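Local coordinates for protein translation initiation factor eIF2B subunit delta (Schizosaccharomyces pombe, PDB 5B04) that forms part of the eIF2B complex, which catalyses the exchange of GDP for GTP on the gamma subunit of initiation factor eIF2, at residues F158-F171 against L201-I215. Numbering follows the deposited sequence.
Sequences FGSNQRCIDLLKTF and LVSTRPLSISMGNAI. With PO4 (phosphate ion), chain P; PO4 (phosphate ion), chain O.
Arg163 and Arg205 lay their guanidinium groups flat on one another, centres 3.4 Å apart and planes 15° from parallel, a worked example of how like charges can stack near anions. Ser208 CB covers the other face of the Arg163 group, 3.6 Å from CZ. At its edge lie Pro206 O and an oxygen of one phosphate, while NH1 hydrogen-bonds to Tyr432 OH. Arg205 reaches across in an extended chain, its CG anti to the backbone N (chi1 172°), and its NE forms a salt bridge with Glu394, probably offsetting part of the charge. With an alanine in place of Arg205, the Arg163 guanidinium would probably lose the cover on one face, and Glu394 its positive mate.

Ser210 OG donates to Ser160 O at 2.9 Å, from above the carbonyl plane. Leu167 straddles two helices: CD1 meets Leu201 CD1 at 3.6 Å, and CD2 packs on Met211 CB at 3.7 Å. Ala214 CB fits against Cys164 SG and Leu168 CD2, as helix segments 160-171 and 209-215 cross at -33°.

Ser160 N, after the N-cap Gly159, donates to O3 of the phosphate at the Arg163 edge, 2.6 Å away. This helix start, with arginines beside it, forms an anion-holding pocket, occupied here by phosphate probably from the crystallisation liquor, in the helical part of an eIF2B alpha/beta/delta-family subunit, facing what is probably its Rossmann-like part; Ser277 OG also hydrogen-bonds to phosphate.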
loop_
_atom_site.group_PDB
_atom_site.type_symbol
_atom_site.label_atom_id
_atom_site.label_comp_id
_atom_site.label_asym_id
_atom_site.label_seq_id
_atom_site.Cartn_x
_atom_site.Cartn_y
_atom_site.Cartn_z
ATOM N N PHE G 158 -10.736 -12.839 31.368
ATOM C CA PHE G 158 -11.185 -11.449 31.510
ATOM C C PHE G 158 -10.316 -10.409 30.797
ATOM O O PHE G 158 -9.097 -10.557 30.689
ATOM C CB PHE G 158 -11.320 -11.084 32.997
ATOM C CG PHE G 158 -10.017 -11.037 33.750
ATOM C CD1 PHE G 158 -9.507 -12.171 34.353
ATOM C CD2 PHE G 158 -9.321 -9.850 33.885
ATOM C CE1 PHE G 158 -8.317 -12.121 35.060
ATOM C CE2 PHE G 158 -8.131 -9.800 34.590
ATOM C CZ PHE G 158 -7.630 -10.936 35.174
ATOM N N GLY G 159 -10.974 -9.353 30.321
ATOM C CA GLY G 159 -10.325 -8.295 29.565
ATOM C C GLY G 159 -10.413 -6.926 30.218
ATOM O O GLY G 159 -10.745 -6.815 31.398
ATOM N N SER G 160 -10.130 -5.889 29.430
ATOM C CA SER G 160 -9.902 -4.523 29.918
ATOM C C SER G 160 -10.907 -3.997 30.943
ATOM O O SER G 160 -10.519 -3.362 31.924
ATOM C CB SER G 160 -9.863 -3.554 28.734
ATOM O OG SER G 160 -11.103 -3.535 28.049
ATOM N N ASN G 161 -12.192 -4.247 30.711
ATOM C CA ASN G 161 -13.232 -3.748 31.605
ATOM C C ASN G 161 -13.110 -4.322 33.011
ATOM O O ASN G 161 -13.096 -3.581 33.994
ATOM C CB ASN G 161 -14.618 -4.055 31.037
ATOM C CG ASN G 161 -15.368 -2.805 30.621
ATOM O OD1 ASN G 161 -15.187 -1.736 31.205
ATOM N ND2 ASN G 161 -16.217 -2.933 29.608
ATOM N N GLN G 162 -13.016 -5.645 33.101
ATOM C CA GLN G 162 -12.901 -6.313 34.391
ATOM C C GLN G 162 -11.516 -6.099 34.994
ATOM O O GLN G 162 -11.369 -6.023 36.215
ATOM C CB GLN G 162 -13.192 -7.809 34.250
ATOM C CG GLN G 162 -13.439 -8.514 35.573
ATOM C CD GLN G 162 -14.643 -7.959 36.310
ATOM O OE1 GLN G 162 -15.669 -7.650 35.703
ATOM N NE2 GLN G 162 -14.521 -7.826 37.625
ATOM N N ARG G 163 -10.506 -6.005 34.132
ATOM C CA ARG G 163 -9.139 -5.726 34.565
ATOM C C ARG G 163 -9.075 -4.420 35.342
ATOM O O ARG G 163 -8.391 -4.324 36.359
ATOM C CB ARG G 163 -8.189 -5.664 33.364
ATOM C CG ARG G 163 -7.906 -7.012 32.731
ATOM C CD ARG G 163 -7.300 -6.898 31.345
ATOM N NE ARG G 163 -5.881 -6.565 31.367
ATOM C CZ ARG G 163 -5.141 -6.417 30.274
ATOM N NH1 ARG G 163 -5.690 -6.573 29.077
ATOM N NH2 ARG G 163 -3.854 -6.114 30.376
ATOM N N CYS G 164 -9.801 -3.419 34.856
ATOM C CA CYS G 164 -9.810 -2.104 35.479
ATOM C C CYS G 164 -10.541 -2.125 36.818
ATOM O O CYS G 164 -10.078 -1.534 37.794
ATOM C CB CYS G 164 -10.453 -1.080 34.545
ATOM S SG CYS G 164 -10.250 0.631 35.075
ATOM N N ILE G 165 -11.683 -2.807 36.857
ATOM C CA ILE G 165 -12.477 -2.911 38.077
ATOM C C ILE G 165 -11.692 -3.597 39.191
ATOM O O ILE G 165 -11.614 -3.088 40.311
ATOM C CB ILE G 165 -13.788 -3.685 37.836
ATOM C CG1 ILE G 165 -14.688 -2.922 36.863
ATOM C CG2 ILE G 165 -14.519 -3.921 39.147
ATOM C CD1 ILE G 165 -16.041 -3.569 36.651
ATOM N N ASP G 166 -11.112 -4.751 38.877
ATOM C CA ASP G 166 -10.322 -5.503 39.846
ATOM C C ASP G 166 -9.094 -4.718 40.295
ATOM O O ASP G 166 -8.700 -4.786 41.458
ATOM C CB ASP G 166 -9.895 -6.852 39.261
ATOM C CG ASP G 166 -11.033 -7.853 39.211
ATOM O OD1 ASP G 166 -12.192 -7.430 39.015
ATOM O OD2 ASP G 166 -10.768 -9.064 39.369
ATOM N N LEU G 167 -8.496 -3.977 39.368
ATOM C CA LEU G 167 -7.321 -3.165 39.671
ATOM C C LEU G 167 -7.636 -2.104 40.716
ATOM O O LEU G 167 -6.867 -1.890 41.652
ATOM C CB LEU G 167 -6.782 -2.497 38.406
ATOM C CG LEU G 167 -5.567 -1.590 38.608
ATOM C CD1 LEU G 167 -4.343 -2.412 38.973
ATOM C CD2 LEU G 167 -5.305 -0.743 37.372
ATOM N N LEU G 168 -8.776 -1.443 40.545
ATOM C CA LEU G 168 -9.184 -0.375 41.447
ATOM C C LEU G 168 -9.557 -0.916 42.823
ATOM O O LEU G 168 -9.068 -0.422 43.838
ATOM C CB LEU G 168 -10.351 0.409 40.845
ATOM C CG LEU G 168 -9.969 1.288 39.652
ATOM C CD1 LEU G 168 -11.192 1.943 39.034
ATOM C CD2 LEU G 168 -8.952 2.337 40.072
ATOM N N LYS G 169 -10.413 -1.935 42.850
ATOM C CA LYS G 169 -10.844 -2.555 44.101
ATOM C C LYS G 169 -9.661 -3.103 44.894
ATOM O O LYS G 169 -9.673 -3.099 46.126
ATOM C CB LYS G 169 -11.851 -3.675 43.824
ATOM C CG LYS G 169 -13.185 -3.187 43.287
ATOM C CD LYS G 169 -14.013 -4.329 42.720
ATOM C CE LYS G 169 -14.411 -5.324 43.796
ATOM N NZ LYS G 169 -15.261 -6.416 43.243
ATOM N N THR G 170 -8.642 -3.571 44.182
ATOM C CA THR G 170 -7.417 -4.043 44.815
ATOM C C THR G 170 -6.662 -2.875 45.439
ATOM O O THR G 170 -6.162 -2.975 46.560
ATOM C CB THR G 170 -6.501 -4.769 43.808
ATOM O OG1 THR G 170 -7.130 -5.982 43.376
ATOM C CG2 THR G 170 -5.157 -5.103 44.441
ATOM N N PHE G 171 -6.596 -1.763 44.714
ATOM C CA PHE G 171 -5.872 -0.586 45.184
ATOM C C PHE G 171 -6.541 0.062 46.391
ATOM O O PHE G 171 -5.884 0.750 47.172
ATOM C CB PHE G 171 -5.722 0.436 44.055
ATOM C CG PHE G 171 -4.587 0.136 43.118
ATOM C CD1 PHE G 171 -3.655 -0.840 43.429
ATOM C CD2 PHE G 171 -4.447 0.833 41.929
ATOM C CE1 PHE G 171 -2.608 -1.119 42.571
ATOM C CE2 PHE G 171 -3.401 0.560 41.067
ATOM C CZ PHE G 171 -2.480 -0.417 41.390
ATOM N N LEU G 201 2.902 -5.261 38.793
ATOM C CA LEU G 201 1.774 -5.680 37.969
ATOM C C LEU G 201 2.077 -5.590 36.476
ATOM O O LEU G 201 1.648 -6.443 35.699
ATOM C CB LEU G 201 0.537 -4.841 38.298
ATOM C CG LEU G 201 -0.155 -5.161 39.622
ATOM C CD1 LEU G 201 -1.304 -4.201 39.871
ATOM C CD2 LEU G 201 -0.647 -6.599 39.633
ATOM N N VAL G 202 2.817 -4.561 36.080
ATOM C CA VAL G 202 3.142 -4.364 34.671
ATOM C C VAL G 202 4.203 -5.368 34.221
ATOM O O VAL G 202 4.397 -5.589 33.026
ATOM C CB VAL G 202 3.630 -2.922 34.397
ATOM C CG1 VAL G 202 5.079 -2.751 34.828
ATOM C CG2 VAL G 202 3.462 -2.570 32.924
ATOM N N SER G 203 4.879 -5.985 35.186
ATOM C CA SER G 203 5.894 -6.989 34.886
ATOM C C SER G 203 5.259 -8.362 34.698
ATOM O O SER G 203 5.842 -9.244 34.069
ATOM C CB SER G 203 6.949 -7.041 35.994
ATOM O OG SER G 203 6.386 -7.478 37.218
ATOM N N THR G 204 4.062 -8.539 35.250
ATOM C CA THR G 204 3.307 -9.772 35.059
ATOM C C THR G 204 2.549 -9.709 33.739
ATOM O O THR G 204 2.435 -10.705 33.024
ATOM C CB THR G 204 2.317 -10.025 36.212
ATOM O OG1 THR G 204 1.261 -9.057 36.164
ATOM C CG2 THR G 204 3.025 -9.940 37.556
ATOM N N ARG G 205 2.030 -8.525 33.430
ATOM C CA ARG G 205 1.376 -8.266 32.153
ATOM C C ARG G 205 1.273 -6.765 31.901
ATOM O O ARG G 205 0.873 -6.015 32.793
ATOM C CB ARG G 205 -0.017 -8.898 32.107
ATOM C CG ARG G 205 -0.808 -8.496 30.872
ATOM C CD ARG G 205 -2.067 -9.317 30.680
ATOM N NE ARG G 205 -2.622 -9.100 29.348
ATOM C CZ ARG G 205 -3.891 -9.310 29.019
ATOM N NH1 ARG G 205 -4.752 -9.745 29.929
ATOM N NH2 ARG G 205 -4.300 -9.082 27.778
ATOM N N PRO G 206 1.641 -6.327 30.685
ATOM C CA PRO G 206 1.540 -4.924 30.267
ATOM C C PRO G 206 0.161 -4.328 30.546
ATOM O O PRO G 206 -0.856 -4.975 30.290
ATOM C CB PRO G 206 1.811 -4.991 28.763
ATOM C CG PRO G 206 2.706 -6.169 28.611
ATOM C CD PRO G 206 2.249 -7.168 29.639
ATOM N N LEU G 207 0.141 -3.107 31.071
ATOM C CA LEU G 207 -1.099 -2.456 31.476
ATOM C C LEU G 207 -2.036 -2.198 30.303
ATOM O O LEU G 207 -1.604 -1.782 29.228
ATOM C CB LEU G 207 -0.797 -1.137 32.186
ATOM C CG LEU G 207 -0.063 -1.234 33.523
ATOM C CD1 LEU G 207 0.295 0.152 34.031
ATOM C CD2 LEU G 207 -0.912 -1.976 34.541
ATOM N N SER G 208 -3.322 -2.449 30.521
ATOM C CA SER G 208 -4.336 -2.114 29.534
ATOM C C SER G 208 -4.555 -0.606 29.548
ATOM O O SER G 208 -4.204 0.063 30.521
ATOM C CB SER G 208 -5.644 -2.854 29.820
ATOM O OG SER G 208 -6.477 -2.111 30.690
ATOM N N ILE G 209 -5.122 -0.074 28.472
ATOM C CA ILE G 209 -5.411 1.355 28.391
ATOM C C ILE G 209 -6.372 1.770 29.502
ATOM O O ILE G 209 -6.171 2.792 30.161
ATOM C CB ILE G 209 -6.005 1.735 27.020
ATOM C CG1 ILE G 209 -4.931 1.650 25.935
ATOM C CG2 ILE G 209 -6.596 3.135 27.057
ATOM C CD1 ILE G 209 -3.830 2.678 26.086
ATOM N N SER G 210 -7.405 0.960 29.711
ATOM C CA SER G 210 -8.388 1.210 30.760
ATOM C C SER G 210 -7.737 1.254 32.139
ATOM O O SER G 210 -8.124 2.049 32.993
ATOM C CB SER G 210 -9.481 0.141 30.731
ATOM O OG SER G 210 -8.928 -1.159 30.851
ATOM N N MET G 211 -6.747 0.393 32.348
ATOM C CA MET G 211 -6.021 0.357 33.611
ATOM C C MET G 211 -5.123 1.581 33.755
ATOM O O MET G 211 -5.069 2.198 34.818
ATOM C CB MET G 211 -5.193 -0.925 33.718
ATOM C CG MET G 211 -6.030 -2.194 33.784
ATOM S SD MET G 211 -5.064 -3.696 33.533
ATOM C CE MET G 211 -4.094 -3.735 35.038
ATOM N N GLY G 212 -4.427 1.930 32.677
ATOM C CA GLY G 212 -3.530 3.071 32.682
ATOM C C GLY G 212 -4.249 4.386 32.909
ATOM O O GLY G 212 -3.725 5.286 33.565
ATOM N N ASN G 213 -5.456 4.498 32.365
ATOM C CA ASN G 213 -6.262 5.701 32.529
ATOM C C ASN G 213 -6.820 5.820 33.942
ATOM O O ASN G 213 -6.966 6.922 34.470
ATOM C CB ASN G 213 -7.399 5.722 31.507
ATOM C CG ASN G 213 -6.906 5.950 30.093
ATOM O OD1 ASN G 213 -5.701 6.029 29.848
ATOM N ND2 ASN G 213 -7.836 6.057 29.151
ATOM N N ALA G 214 -7.131 4.680 34.550
ATOM C CA ALA G 214 -7.594 4.655 35.933
ATOM C C ALA G 214 -6.430 4.927 36.878
ATOM O O ALA G 214 -6.623 5.364 38.013
ATOM C CB ALA G 214 -8.243 3.323 36.256
ATOM N N ILE G 215 -5.222 4.662 36.396
ATOM C CA ILE G 215 -4.014 4.924 37.166
ATOM C C ILE G 215 -3.733 6.424 37.218
ATOM O O ILE G 215 -3.443 6.971 38.283
ATOM C CB ILE G 215 -2.803 4.170 36.578
ATOM C CG1 ILE G 215 -2.829 2.708 37.029
ATOM C CG2 ILE G 215 -1.501 4.809 37.011
ATOM C CD1 ILE G 215 -1.632 1.907 36.580
HETATM P P PO4 P . -9.195 -6.596 26.009
HETATM O O1 PO4 P . -9.529 -6.226 24.584
HETATM O O2 PO4 P . -7.975 -5.828 26.460
HETATM O O3 PO4 P . -10.364 -6.251 26.902
HETATM O O4 PO4 P . -8.916 -8.078 26.096
HETATM P P PO4 O . -14.125 -6.236 27.144
HETATM O O1 PO4 O . -15.269 -5.866 26.231
HETATM O O2 PO4 O . -13.201 -7.192 26.427
HETATM O O3 PO4 O . -13.363 -4.989 27.528
HETATM O O4 PO4 O . -14.665 -6.898 28.388
#